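Long-range contacts in putative TOXIN related protein (Parabacteroides distasonis ATCC 8503, PDB 3K0Y), which is of unknown function but belongs to the NigD-like family, pairing an N-terminal OB domain with a C-terminal beta sandwich domain: residues N51-V56 with Y119-F124; A133-L138 with N155-P160; Y148-R153 with V184-N189; L176-G181 with Y203-T208. One frame throughout, in Å; residues are numbered along the deposited sequence.

Contact 1 (N51-V56 with Y119-F124); sequences NQRALV and YLNIYF
Arg53 reaches from the start of the OB-domain strand 52-62 to Tyr119 and Asn121 at the head of strand 119-128; the axes of segments 52-56 and 119-124 come no closer than 10.3 Å, and no backbone bonds join them. Arg53 CG leaves CB anti to the carbonyl carbon (chi1 -55°) and comes to 4.2 Å from Tyr119 CD2, at the rim of the ring. Arg53 CD then lies over the ring face, 3.7 Å from Tyr119 CG, in a CH-pi contact offset from the centre. Bends at chi2 and chi3 lay the guanidinium almost parallel to the ring, the planes 2° apart, with Arg53 NE 3.9 Å from Tyr119 CD1. At the tip Arg53 NH1 donates to Asn121 OD1 over 2.9 Å; this oxygen lies in the guanidinium plane, although the donor is tilted from the amide's own plane. Asn121 ND2 donates to Trp114 O. Beyond the ring, the Tyr119 OH sits 3.4 Å from Asn51 CA, and one water joins it to Asn51 ND2. The buried guanidinium is thus balanced by a salt bridge from NH2 to Asp31, and held in orientation by Asn121 OD1, Thr17 OG1 at NE, and the Tyr119 face.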
loop_
_atom_site.group_PDB
_atom_site.type_symbol
_atom_site.label_atom_id
_atom_site.label_comp_id
_atom_site.label_asym_id
_atom_site.label_seq_id
_atom_site.Cartn_x
_atom_site.Cartn_y
_atom_site.Cartn_z
ATOM N N ASN A 51 11.415 -0.199 3.903
ATOM C CA ASN A 51 10.025 0.257 3.727
ATOM C C ASN A 51 9.451 0.112 2.305
ATOM O O ASN A 51 8.838 1.023 1.757
ATOM C CB ASN A 51 9.941 1.688 4.240
ATOM C CG ASN A 51 10.557 1.825 5.622
ATOM O OD1 ASN A 51 11.593 2.471 5.785
ATOM N ND2 ASN A 51 9.970 1.158 6.598
ATOM N N GLN A 52 9.689 -1.054 1.709
ATOM C CA GLN A 52 9.319 -1.333 0.331
ATOM C C GLN A 52 8.505 -2.605 0.385
ATOM O O GLN A 52 8.916 -3.555 1.055
ATOM C CB GLN A 52 10.592 -1.561 -0.489
ATOM C CG GLN A 52 10.401 -2.049 -1.863
ATOM C CD GLN A 52 9.757 -1.030 -2.767
ATOM O OE1 GLN A 52 10.283 0.037 -2.965
ATOM N NE2 GLN A 52 8.631 -1.387 -3.358
ATOM N N ARG A 53 7.360 -2.630 -0.279
ATOM C CA ARG A 53 6.597 -3.888 -0.381
ATOM C C ARG A 53 6.840 -4.509 -1.740
ATOM O O ARG A 53 7.252 -3.811 -2.683
ATOM C CB ARG A 53 5.118 -3.632 -0.183
ATOM C CG ARG A 53 4.792 -2.922 1.102
ATOM C CD ARG A 53 3.496 -3.490 1.727
ATOM N NE ARG A 53 3.814 -4.631 2.572
ATOM C CZ ARG A 53 2.915 -5.511 3.013
ATOM N NH1 ARG A 53 1.636 -5.405 2.662
ATOM N NH2 ARG A 53 3.300 -6.471 3.807
ATOM N N ALA A 54 6.563 -5.796 -1.843
ATOM C CA ALA A 54 6.778 -6.545 -3.071
ATOM C C ALA A 54 5.757 -7.672 -3.167
ATOM O O ALA A 54 5.261 -8.145 -2.155
ATOM C CB ALA A 54 8.187 -7.115 -3.145
ATOM N N LEU A 55 5.409 -8.023 -4.388
ATOM C CA LEU A 55 4.691 -9.241 -4.675
ATOM C C LEU A 55 5.739 -10.358 -4.824
ATOM O O LEU A 55 6.617 -10.292 -5.701
ATOM C CB LEU A 55 3.863 -9.059 -5.959
ATOM C CG LEU A 55 2.834 -10.149 -6.270
ATOM C CD1 LEU A 55 1.747 -10.228 -5.196
ATOM C CD2 LEU A 55 2.241 -9.876 -7.687
ATOM N N VAL A 56 5.658 -11.353 -3.954
ATOM C CA VAL A 56 6.638 -12.411 -3.866
ATOM C C VAL A 56 6.048 -13.795 -4.170
ATOM O O VAL A 56 5.060 -14.188 -3.571
ATOM C CB VAL A 56 7.285 -12.460 -2.464
ATOM C CG1 VAL A 56 8.364 -13.520 -2.428
ATOM C CG2 VAL A 56 7.873 -11.054 -2.062
ATOM N N TYR A 119 0.748 -0.889 6.405
ATOM C CA TYR A 119 0.505 -0.265 5.119
ATOM C C TYR A 119 -0.937 -0.381 4.758
ATOM O O TYR A 119 -1.596 -1.351 5.119
ATOM C CB TYR A 119 1.308 -0.946 4.021
ATOM C CG TYR A 119 2.785 -0.799 4.198
ATOM C CD1 TYR A 119 3.475 -1.672 5.013
ATOM C CD2 TYR A 119 3.497 0.215 3.536
ATOM C CE1 TYR A 119 4.839 -1.562 5.190
ATOM C CE2 TYR A 119 4.856 0.348 3.719
ATOM C CZ TYR A 119 5.512 -0.551 4.539
ATOM O OH TYR A 119 6.825 -0.438 4.719
ATOM N N LEU A 120 -1.418 0.596 4.007
ATOM C CA LEU A 120 -2.639 0.440 3.257
ATOM C C LEU A 120 -2.251 -0.103 1.875
ATOM O O LEU A 120 -1.557 0.568 1.129
ATOM C CB LEU A 120 -3.370 1.768 3.122
ATOM C CG LEU A 120 -4.666 1.745 2.329
ATOM C CD1 LEU A 120 -5.772 0.976 3.139
ATOM C CD2 LEU A 120 -5.171 3.100 1.868
ATOM N N ASN A 121 -2.800 -1.252 1.529
ATOM C CA ASN A 121 -2.541 -1.953 0.315
ATOM C C ASN A 121 -3.740 -1.856 -0.607
ATOM O O ASN A 121 -4.870 -2.032 -0.168
ATOM C CB ASN A 121 -2.263 -3.406 0.622
ATOM C CG ASN A 121 -1.053 -3.594 1.492
ATOM O OD1 ASN A 121 0.067 -3.585 1.001
ATOM N ND2 ASN A 121 -1.263 -3.764 2.802
ATOM N N ILE A 122 -3.487 -1.560 -1.867
ATOM C CA ILE A 122 -4.507 -1.406 -2.823
ATOM C C ILE A 122 -4.167 -2.132 -4.104
ATOM O O ILE A 122 -3.037 -2.085 -4.555
ATOM C CB ILE A 122 -4.778 0.078 -3.155
ATOM C CG1 ILE A 122 -5.129 0.867 -1.911
ATOM C CG2 ILE A 122 -5.941 0.162 -4.144
ATOM C CD1 ILE A 122 -5.337 2.397 -2.136
ATOM N N TYR A 123 -5.151 -2.855 -4.635
ATOM C CA TYR A 123 -5.193 -3.371 -5.997
ATOM C C TYR A 123 -6.353 -2.665 -6.674
ATOM O O TYR A 123 -7.504 -2.812 -6.243
ATOM C CB TYR A 123 -5.460 -4.894 -6.014
ATOM C CG TYR A 123 -5.527 -5.524 -7.400
ATOM C CD1 TYR A 123 -4.388 -6.008 -8.033
ATOM C CD2 TYR A 123 -6.744 -5.625 -8.078
ATOM C CE1 TYR A 123 -4.448 -6.614 -9.322
ATOM C CE2 TYR A 123 -6.834 -6.210 -9.355
ATOM C CZ TYR A 123 -5.676 -6.696 -9.970
ATOM O OH TYR A 123 -5.777 -7.244 -11.218
ATOM N N PHE A 124 -6.074 -1.934 -7.749
ATOM C CA PHE A 124 -7.076 -1.069 -8.391
ATOM C C PHE A 124 -6.979 -1.221 -9.885
ATOM O O PHE A 124 -5.964 -1.720 -10.416
ATOM C CB PHE A 124 -6.902 0.410 -7.986
ATOM C CG PHE A 124 -5.647 1.075 -8.566
ATOM C CD1 PHE A 124 -4.438 0.955 -7.932
ATOM C CD2 PHE A 124 -5.704 1.784 -9.760
ATOM C CE1 PHE A 124 -3.280 1.532 -8.476
ATOM C CE2 PHE A 124 -4.538 2.353 -10.324
ATOM C CZ PHE A 124 -3.356 2.230 -9.674
HETATM O O HOH W 1 8.137 -1.127 6.950
#

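Contact 2 (A133-L138 with N155-P160); sequences AHFINL and NAYDDP
Asp159 OD2 takes a hydrogen bond from His134 NE2 at 2.7 Å and a second from the backbone N of Gly129. The histidine approaches on the anti side of OD2, tilted out of the carboxylate plane, its ring turned 82° from that plane. Ala156 CA lies over the centre of the His134 imidazole, 3.9 Å from its centroid, in a CH-pi contact, and His134 ND1 is paired with His154 NE2. Next along the chain, Phe135 and Asn155 form an antiparallel hydrogen-bonded pair between edge strand 135-138 and the end of strand 149-155, with Phe135 N to Asn155 O at 2.9 Å. There the strand pairing gives way to a type II' turn, Ala156 to Asp159. Asn155 OD1 accepts from Tyr157 N, an Asx turn, and Tyr157 OH lies 3.3 Å from Phe135 CB. Asp159 OD1 accepts from Lys131 N and Thr132 N, tying the turn to the loop preceding the edge strand. With NE2 donating to Asp159 and ND1 also bonded, the imidazole's rotation is fixed.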
loop_
_atom_site.group_PDB
_atom_site.type_symbol
_atom_site.label_atom_id
_atom_site.label_comp_id
_atom_site.label_asym_id
_atom_site.label_seq_id
_atom_site.Cartn_x
_atom_site.Cartn_y
_atom_site.Cartn_z
ATOM N N ALA A 133 2.844 8.358 -17.543
ATOM C CA ALA A 133 2.870 7.793 -16.223
ATOM C C ALA A 133 1.748 8.401 -15.343
ATOM O O ALA A 133 1.534 9.605 -15.354
ATOM C CB ALA A 133 4.283 8.078 -15.616
ATOM N N HIS A 134 1.019 7.559 -14.614
ATOM C CA HIS A 134 -0.026 8.013 -13.706
ATOM C C HIS A 134 0.563 8.269 -12.304
ATOM O O HIS A 134 1.443 7.555 -11.886
ATOM C CB HIS A 134 -1.140 6.982 -13.614
ATOM C CG HIS A 134 -1.833 6.701 -14.908
ATOM N ND1 HIS A 134 -3.085 6.126 -14.960
ATOM C CD2 HIS A 134 -1.442 6.883 -16.200
ATOM C CE1 HIS A 134 -3.446 5.997 -16.231
ATOM N NE2 HIS A 134 -2.469 6.454 -16.999
ATOM N N PHE A 135 0.063 9.297 -11.608
ATOM C CA PHE A 135 0.516 9.694 -10.271
ATOM C C PHE A 135 -0.493 9.145 -9.269
ATOM O O PHE A 135 -1.657 9.464 -9.373
ATOM C CB PHE A 135 0.500 11.213 -10.223
ATOM C CG PHE A 135 1.274 11.851 -9.098
ATOM C CD1 PHE A 135 2.412 11.268 -8.554
ATOM C CD2 PHE A 135 0.923 13.135 -8.704
ATOM C CE1 PHE A 135 3.173 11.912 -7.587
ATOM C CE2 PHE A 135 1.660 13.816 -7.721
ATOM C CZ PHE A 135 2.815 13.193 -7.166
ATOM N N ILE A 136 -0.016 8.381 -8.290
ATOM C CA ILE A 136 -0.833 7.585 -7.360
ATOM C C ILE A 136 -0.488 8.080 -5.963
ATOM O O ILE A 136 0.679 8.056 -5.570
ATOM C CB ILE A 136 -0.460 6.060 -7.420
ATOM C CG1 ILE A 136 -0.494 5.517 -8.841
ATOM C CG2 ILE A 136 -1.396 5.214 -6.620
ATOM C CD1 ILE A 136 -1.912 5.645 -9.486
ATOM N N ASN A 137 -1.486 8.533 -5.214
ATOM C CA ASN A 137 -1.220 9.054 -3.871
ATOM C C ASN A 137 -2.326 8.795 -2.850
ATOM O O ASN A 137 -3.467 8.543 -3.189
ATOM C CB ASN A 137 -1.013 10.566 -3.926
ATOM C CG ASN A 137 0.300 10.947 -4.539
ATOM O OD1 ASN A 137 1.337 10.847 -3.897
ATOM N ND2 ASN A 137 0.265 11.355 -5.799
ATOM N N LEU A 138 -1.958 8.938 -1.600
ATOM C CA LEU A 138 -2.899 8.881 -0.486
ATOM C C LEU A 138 -2.663 10.161 0.317
ATOM O O LEU A 138 -1.521 10.428 0.705
ATOM C CB LEU A 138 -2.590 7.677 0.377
ATOM C CG LEU A 138 -3.617 7.360 1.463
ATOM C CD1 LEU A 138 -4.879 6.820 0.826
ATOM C CD2 LEU A 138 -3.004 6.359 2.465
ATOM N N ASN A 155 -4.058 10.502 -10.762
ATOM C CA ASN A 155 -3.962 11.426 -11.906
ATOM C C ASN A 155 -3.408 10.701 -13.119
ATOM O O ASN A 155 -2.265 10.287 -13.105
ATOM C CB ASN A 155 -3.015 12.575 -11.582
ATOM C CG ASN A 155 -3.326 13.839 -12.362
ATOM O OD1 ASN A 155 -3.794 13.795 -13.480
ATOM N ND2 ASN A 155 -3.073 14.971 -11.744
ATOM N N ALA A 156 -4.222 10.582 -14.159
ATOM C CA ALA A 156 -3.844 10.006 -15.468
ATOM C C ALA A 156 -3.271 11.037 -16.467
ATOM O O ALA A 156 -2.822 10.656 -17.571
ATOM C CB ALA A 156 -5.081 9.339 -16.102
ATOM N N TYR A 157 -3.340 12.320 -16.101
ATOM C CA TYR A 157 -2.905 13.451 -16.968
ATOM C C TYR A 157 -3.538 13.320 -18.361
ATOM O O TYR A 157 -4.745 13.207 -18.477
ATOM C CB TYR A 157 -1.354 13.575 -17.017
ATOM C CG TYR A 157 -0.717 13.751 -15.647
ATOM C CD1 TYR A 157 -0.781 14.976 -14.970
ATOM C CD2 TYR A 157 -0.108 12.669 -15.006
ATOM C CE1 TYR A 157 -0.201 15.124 -13.699
ATOM C CE2 TYR A 157 0.446 12.784 -13.714
ATOM C CZ TYR A 157 0.398 14.000 -13.076
ATOM O OH TYR A 157 0.945 14.076 -11.835
ATOM N N ASP A 158 -2.734 13.310 -19.408
ATOM C CA ASP A 158 -3.255 13.208 -20.782
ATOM C C ASP A 158 -3.162 11.798 -21.365
ATOM O O ASP A 158 -3.250 11.641 -22.560
ATOM C CB ASP A 158 -2.512 14.196 -21.713
ATOM C CG ASP A 158 -1.006 13.963 -21.753
ATOM O OD1 ASP A 158 -0.447 13.181 -20.951
ATOM O OD2 ASP A 158 -0.351 14.587 -22.593
ATOM N N ASP A 159 -2.960 10.781 -20.526
ATOM C CA ASP A 159 -2.874 9.406 -21.002
ATOM C C ASP A 159 -4.155 8.972 -21.709
ATOM O O ASP A 159 -5.212 8.980 -21.123
ATOM C CB ASP A 159 -2.605 8.434 -19.859
ATOM C CG ASP A 159 -1.965 7.159 -20.322
ATOM O OD1 ASP A 159 -1.196 7.171 -21.335
ATOM O OD2 ASP A 159 -2.197 6.137 -19.649
ATOM N N PRO A 160 -4.052 8.557 -22.985
ATOM C CA PRO A 160 -5.245 7.986 -23.582
ATOM C C PRO A 160 -5.767 6.792 -22.773
ATOM O O PRO A 160 -5.019 6.156 -22.037
ATOM C CB PRO A 160 -4.789 7.534 -24.970
ATOM C CG PRO A 160 -3.481 8.154 -25.211
ATOM C CD PRO A 160 -2.888 8.463 -23.861
#

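Contact 3 (Y148-R153 with V184-N189); sequences YTLEFR and VDLVVN
Chi1 of -59° sets the Tyr148 ring beside its own backbone N, and chi1 of -60° on Val184 puts CG2 between N and the carbonyl carbon, aimed at that ring. Val184 CG2 sits over the centre of the Tyr148 ring, 3.8 Å from its centroid, a CH-pi contact at the entrance to a parallel strand pair in the C-terminal beta sandwich domain. From here strands 149-153 and 184-189 run together as the inner two of a four-stranded mixed sheet, with Thr149 beside Val187, Leu150 beside Val188 and Glu151 beside Asn189. Four backbone bonds alternate between them: Val187 N to Tyr148 O, Leu150 N to Val187 O, Asn189 N to Leu150 O and Phe152 N to Asn189 O. One face carries Leu150 and Val188, and Leu150 CD1 meets Leu186 CD1 at 3.7 Å, turning apolar branches toward the sandwich interior. The other carries Thr149, Val187, Glu151 and Asn189. On this face Glu151 receives Arg153 side-on, NE and NH2 both donating to OE1 from the same face of the carboxylate plane, while NH1 forms a salt bridge with Asp98. Nearer the start of the strand, Thr149 OG1 bonds to Asp146, and Thr149 CG2 lies 3.6 Å from Asn189 ND2.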
loop_
_atom_site.group_PDB
_atom_site.type_symbol
_atom_site.label_atom_id
_atom_site.label_comp_id
_atom_site.label_asym_id
_atom_site.label_seq_id
_atom_site.Cartn_x
_atom_site.Cartn_y
_atom_site.Cartn_z
ATOM N N TYR A 148 -7.930 10.277 10.493
ATOM C CA TYR A 148 -8.125 8.914 10.000
ATOM C C TYR A 148 -9.025 8.832 8.794
ATOM O O TYR A 148 -9.529 7.749 8.490
ATOM C CB TYR A 148 -8.657 8.039 11.120
ATOM C CG TYR A 148 -7.715 8.009 12.276
ATOM C CD1 TYR A 148 -6.460 7.436 12.138
ATOM C CD2 TYR A 148 -8.045 8.597 13.501
ATOM C CE1 TYR A 148 -5.563 7.407 13.193
ATOM C CE2 TYR A 148 -7.149 8.552 14.592
ATOM C CZ TYR A 148 -5.917 7.962 14.419
ATOM O OH TYR A 148 -5.002 7.896 15.423
ATOM N N THR A 149 -9.233 9.966 8.124
ATOM C CA THR A 149 -9.999 10.026 6.888
ATOM C C THR A 149 -8.958 10.369 5.806
ATOM O O THR A 149 -8.272 11.427 5.865
ATOM C CB THR A 149 -11.168 11.072 6.887
ATOM O OG1 THR A 149 -12.162 10.750 7.880
ATOM C CG2 THR A 149 -11.855 11.135 5.502
ATOM N N LEU A 150 -8.841 9.478 4.821
ATOM C CA LEU A 150 -7.866 9.607 3.745
ATOM C C LEU A 150 -8.535 9.600 2.388
ATOM O O LEU A 150 -9.683 9.163 2.256
ATOM C CB LEU A 150 -6.846 8.504 3.843
ATOM C CG LEU A 150 -6.155 8.314 5.190
ATOM C CD1 LEU A 150 -5.527 6.889 5.258
ATOM C CD2 LEU A 150 -5.075 9.340 5.374
ATOM N N GLU A 151 -7.822 10.117 1.379
ATOM C CA GLU A 151 -8.289 10.064 0.007
ATOM C C GLU A 151 -7.227 9.397 -0.871
ATOM O O GLU A 151 -6.060 9.788 -0.855
ATOM C CB GLU A 151 -8.541 11.454 -0.552
ATOM C CG GLU A 151 -9.571 12.226 0.104
ATOM C CD GLU A 151 -9.732 13.665 -0.468
ATOM O OE1 GLU A 151 -8.879 14.156 -1.243
ATOM O OE2 GLU A 151 -10.742 14.287 -0.119
ATOM N N PHE A 152 -7.639 8.396 -1.623
ATOM C CA PHE A 152 -6.809 7.758 -2.581
ATOM C C PHE A 152 -7.004 8.520 -3.864
ATOM O O PHE A 152 -8.095 8.631 -4.369
ATOM C CB PHE A 152 -7.197 6.289 -2.765
ATOM C CG PHE A 152 -6.454 5.604 -3.874
ATOM C CD1 PHE A 152 -5.079 5.464 -3.808
ATOM C CD2 PHE A 152 -7.111 5.133 -4.977
ATOM C CE1 PHE A 152 -4.383 4.848 -4.833
ATOM C CE2 PHE A 152 -6.438 4.493 -6.001
ATOM C CZ PHE A 152 -5.059 4.336 -5.932
ATOM N N ARG A 153 -5.916 9.029 -4.404
ATOM C CA ARG A 153 -5.945 9.916 -5.541
ATOM C C ARG A 153 -5.174 9.325 -6.733
ATOM O O ARG A 153 -4.141 8.639 -6.556
ATOM C CB ARG A 153 -5.319 11.226 -5.087
ATOM C CG ARG A 153 -6.115 11.922 -4.018
ATOM C CD ARG A 153 -7.074 12.763 -4.727
ATOM N NE ARG A 153 -7.744 13.731 -3.893
ATOM C CZ ARG A 153 -8.413 14.752 -4.394
ATOM N NH1 ARG A 153 -8.474 14.923 -5.697
ATOM N NH2 ARG A 153 -9.046 15.570 -3.592
ATOM N N VAL A 184 -9.200 2.009 15.636
ATOM C CA VAL A 184 -10.029 3.112 15.165
ATOM C C VAL A 184 -10.492 2.800 13.786
ATOM O O VAL A 184 -9.977 1.852 13.157
ATOM C CB VAL A 184 -9.252 4.491 15.091
ATOM C CG1 VAL A 184 -8.707 4.905 16.481
ATOM C CG2 VAL A 184 -8.152 4.464 14.031
ATOM N N ASP A 185 -11.429 3.611 13.299
ATOM C CA ASP A 185 -11.942 3.504 11.961
ATOM C C ASP A 185 -11.127 4.351 11.007
ATOM O O ASP A 185 -10.909 5.541 11.261
ATOM C CB ASP A 185 -13.382 3.970 11.882
ATOM C CG ASP A 185 -14.350 3.022 12.575
ATOM O OD1 ASP A 185 -13.983 1.874 12.937
ATOM O OD2 ASP A 185 -15.485 3.476 12.748
ATOM N N LEU A 186 -10.690 3.728 9.918
ATOM C CA LEU A 186 -9.949 4.412 8.871
ATOM C C LEU A 186 -10.879 4.433 7.688
ATOM O O LEU A 186 -11.385 3.396 7.276
ATOM C CB LEU A 186 -8.660 3.666 8.569
ATOM C CG LEU A 186 -7.603 4.307 7.675
ATOM C CD1 LEU A 186 -6.905 5.432 8.369
ATOM C CD2 LEU A 186 -6.551 3.299 7.173
ATOM N N VAL A 187 -11.172 5.625 7.206
ATOM C CA VAL A 187 -12.065 5.854 6.090
ATOM C C VAL A 187 -11.147 6.262 4.914
ATOM O O VAL A 187 -10.374 7.225 5.011
ATOM C CB VAL A 187 -13.115 6.942 6.433
ATOM C CG1 VAL A 187 -13.944 7.346 5.220
ATOM C CG2 VAL A 187 -14.061 6.438 7.585
ATOM N N VAL A 188 -11.230 5.516 3.819
ATOM C CA VAL A 188 -10.524 5.852 2.630
ATOM C C VAL A 188 -11.538 6.113 1.522
ATOM O O VAL A 188 -12.203 5.185 1.054
ATOM C CB VAL A 188 -9.589 4.704 2.193
ATOM C CG1 VAL A 188 -8.861 5.088 0.912
ATOM C CG2 VAL A 188 -8.611 4.341 3.298
ATOM N N ASN A 189 -11.589 7.367 1.076
ATOM C CA ASN A 189 -12.343 7.812 -0.065
ATOM C C ASN A 189 -11.544 7.680 -1.364
ATOM O O ASN A 189 -10.303 7.830 -1.373
ATOM C CB ASN A 189 -12.746 9.275 0.167
ATOM C CG ASN A 189 -13.714 9.416 1.327
ATOM O OD1 ASN A 189 -14.747 8.786 1.318
ATOM N ND2 ASN A 189 -13.363 10.167 2.330
#

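Contact 4 (L176-G181 with Y203-T208); sequences LPDTKG and YNSDKT
Thr179 and Ser205 exchange two hydrogen bonds, each using one backbone NH and one side-chain hydroxyl oxygen. Thr179 N donates to Ser205 OG over 2.9 Å, and Ser205 N donates to Thr179 OG1 over 3.0 Å. The threonine oxygen stands between its own backbone N and the carbonyl carbon (chi1 70°), which faces it to the serine NH; it is also hydrogen-bonded to Glu182 O. A third direct bond runs from Asn204 ND2 to Gly181 O at 2.8 Å. Here the donor stands well above the carbonyl plane, away from the usual lone-pair directions, although the acceptor lies close to the plane of the amide. Asn204 OD1 meanwhile accepts from Asp206 N, closing an Asx turn, so both ends of this amide are occupied.

A water donates to Leu176 O and is hydrogen-bonded to Tyr203 OH and, at 2.6 Å, to Ser205 OG. It lies near the plane of the Tyr203 ring, at its edge.

Apolar contact centres on the same ring. Leu176 CD1 lies over one face, 3.9 Å from Tyr203 CE2, and Thr179 CG2 stands 4.0 Å from Tyr203 CD2.

Residues 176-181 form a loop leading from strand 163-172 into strand 184-192, and residues 204-208 follow strand 195-203, whose last residue, Tyr203, pairs through its backbone with Val184; the contact therefore lies at one end of that antiparallel pair.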
loop_
_atom_site.group_PDB
_atom_site.type_symbol
_atom_site.label_atom_id
_atom_site.label_comp_id
_atom_site.label_asym_id
_atom_site.label_seq_id
_atom_site.Cartn_x
_atom_site.Cartn_y
_atom_site.Cartn_z
ATOM N N LEU A 176 0.327 8.374 10.578
ATOM C CA LEU A 176 -0.964 8.654 11.195
ATOM C C LEU A 176 -0.752 8.795 12.710
ATOM O O LEU A 176 0.169 8.188 13.248
ATOM C CB LEU A 176 -1.993 7.569 10.929
ATOM C CG LEU A 176 -2.464 7.423 9.472
ATOM C CD1 LEU A 176 -3.400 6.205 9.389
ATOM C CD2 LEU A 176 -3.105 8.700 8.932
ATOM N N PRO A 177 -1.591 9.605 13.388
ATOM C CA PRO A 177 -1.375 9.731 14.834
ATOM C C PRO A 177 -1.507 8.393 15.544
ATOM O O PRO A 177 -2.311 7.512 15.139
ATOM C CB PRO A 177 -2.437 10.759 15.298
ATOM C CG PRO A 177 -3.085 11.343 14.035
ATOM C CD PRO A 177 -2.807 10.296 12.926
ATOM N N ASP A 178 -0.697 8.220 16.585
ATOM C CA ASP A 178 -0.690 6.972 17.343
ATOM C C ASP A 178 -2.094 6.730 17.878
ATOM O O ASP A 178 -2.710 7.632 18.382
ATOM C CB ASP A 178 0.322 6.999 18.481
ATOM C CG ASP A 178 0.691 5.589 18.959
ATOM O OD1 ASP A 178 -0.219 4.796 19.290
ATOM O OD2 ASP A 178 1.891 5.257 18.974
ATOM N N THR A 179 -2.617 5.526 17.701
ATOM C CA THR A 179 -3.941 5.209 18.216
ATOM C C THR A 179 -3.815 4.732 19.650
ATOM O O THR A 179 -4.796 4.318 20.237
ATOM C CB THR A 179 -4.644 4.102 17.414
ATOM O OG1 THR A 179 -3.985 2.859 17.667
ATOM C CG2 THR A 179 -4.654 4.418 15.931
ATOM N N LYS A 180 -2.600 4.837 20.195
ATOM C CA LYS A 180 -2.189 4.183 21.429
ATOM C C LYS A 180 -2.119 2.719 21.004
ATOM O O LYS A 180 -1.482 2.431 19.968
ATOM C CB LYS A 180 -3.154 4.477 22.573
ATOM C CG LYS A 180 -3.643 5.943 22.655
ATOM C CD LYS A 180 -2.573 6.989 22.397
ATOM C CE LYS A 180 -3.096 8.414 22.617
ATOM N NZ LYS A 180 -2.667 9.010 23.915
ATOM N N GLY A 181 -2.770 1.800 21.723
ATOM C CA GLY A 181 -2.961 0.434 21.181
ATOM C C GLY A 181 -4.432 0.059 21.034
ATOM O O GLY A 181 -4.789 -1.117 21.172
ATOM N N TYR A 203 -8.073 0.117 11.999
ATOM C CA TYR A 203 -6.639 0.461 12.088
ATOM C C TYR A 203 -6.170 0.664 13.546
ATOM O O TYR A 203 -6.746 1.449 14.315
ATOM C CB TYR A 203 -6.355 1.737 11.305
ATOM C CG TYR A 203 -4.910 2.163 11.417
ATOM C CD1 TYR A 203 -3.892 1.419 10.807
ATOM C CD2 TYR A 203 -4.551 3.279 12.145
ATOM C CE1 TYR A 203 -2.551 1.779 10.922
ATOM C CE2 TYR A 203 -3.211 3.649 12.276
ATOM C CZ TYR A 203 -2.222 2.899 11.643
ATOM O OH TYR A 203 -0.902 3.253 11.781
ATOM N N ASN A 204 -5.090 -0.011 13.894
ATOM C CA ASN A 204 -4.475 0.113 15.206
ATOM C C ASN A 204 -2.997 0.369 14.942
ATOM O O ASN A 204 -2.411 -0.361 14.170
ATOM C CB ASN A 204 -4.683 -1.192 15.993
ATOM C CG ASN A 204 -4.199 -1.105 17.458
ATOM O OD1 ASN A 204 -3.111 -0.614 17.737
ATOM N ND2 ASN A 204 -5.012 -1.605 18.379
ATOM N N SER A 205 -2.407 1.412 15.541
ATOM C CA SER A 205 -0.975 1.686 15.336
ATOM C C SER A 205 -0.066 0.542 15.802
ATOM O O SER A 205 1.068 0.431 15.366
ATOM C CB SER A 205 -0.542 2.957 16.064
ATOM O OG SER A 205 -1.250 4.063 15.582
ATOM N N ASP A 206 -0.549 -0.268 16.731
ATOM C CA ASP A 206 0.185 -1.456 17.155
ATOM C C ASP A 206 -0.050 -2.636 16.179
ATOM O O ASP A 206 -1.108 -3.238 16.204
ATOM C CB ASP A 206 -0.253 -1.820 18.584
ATOM C CG ASP A 206 0.623 -2.866 19.217
ATOM O OD1 ASP A 206 1.701 -3.157 18.688
ATOM O OD2 ASP A 206 0.228 -3.396 20.260
ATOM N N LYS A 207 0.936 -2.940 15.325
ATOM C CA LYS A 207 0.869 -4.068 14.344
ATOM C C LYS A 207 0.520 -5.407 14.968
ATOM O O LYS A 207 -0.242 -6.197 14.409
ATOM C CB LYS A 207 2.215 -4.276 13.652
ATOM C CG LYS A 207 2.676 -3.117 12.799
ATOM C CD LYS A 207 3.613 -3.599 11.715
ATOM C CE LYS A 207 4.783 -2.664 11.501
ATOM N NZ LYS A 207 5.765 -3.392 10.685
ATOM N N THR A 208 1.146 -5.668 16.112
ATOM C CA THR A 208 0.828 -6.799 16.969
ATOM C C THR A 208 -0.654 -7.112 17.083
ATOM O O THR A 208 -1.047 -8.237 16.835
ATOM C CB THR A 208 1.335 -6.529 18.371
ATOM O OG1 THR A 208 2.757 -6.701 18.384
ATOM C CG2 THR A 208 0.672 -7.463 19.384
HETATM O O HOH W 2 -0.148 5.395 13.613
#

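Contacts 2, 3 and 4 follow the four-stranded sheet of the sandwich, whereas contact 1 joins the OB domain to strand 119-128, which packs on this sheet. Contacts 2 and 3 share the strand pair 135-139 and 149-155, with Asn137 O and Arg153 N 2.8 Å apart. Contact 3 passes into contact 4 where Tyr148 OH lies 2.7 Å from Pro177 O and Leu186 CD1 lies 3.7 Å from Leu176 CD1. Segment 119-124 of contact 1 turns Ile122 and Phe124 to this sheet: Ile122 CD1 is 3.5 Å from Phe152 CD1, and Phe124 CZ is 3.7 Å from Ile136 CD1. Contacts 2 and 4 lie on opposite sides of the chain's centre, their own centres about 31 Å apart.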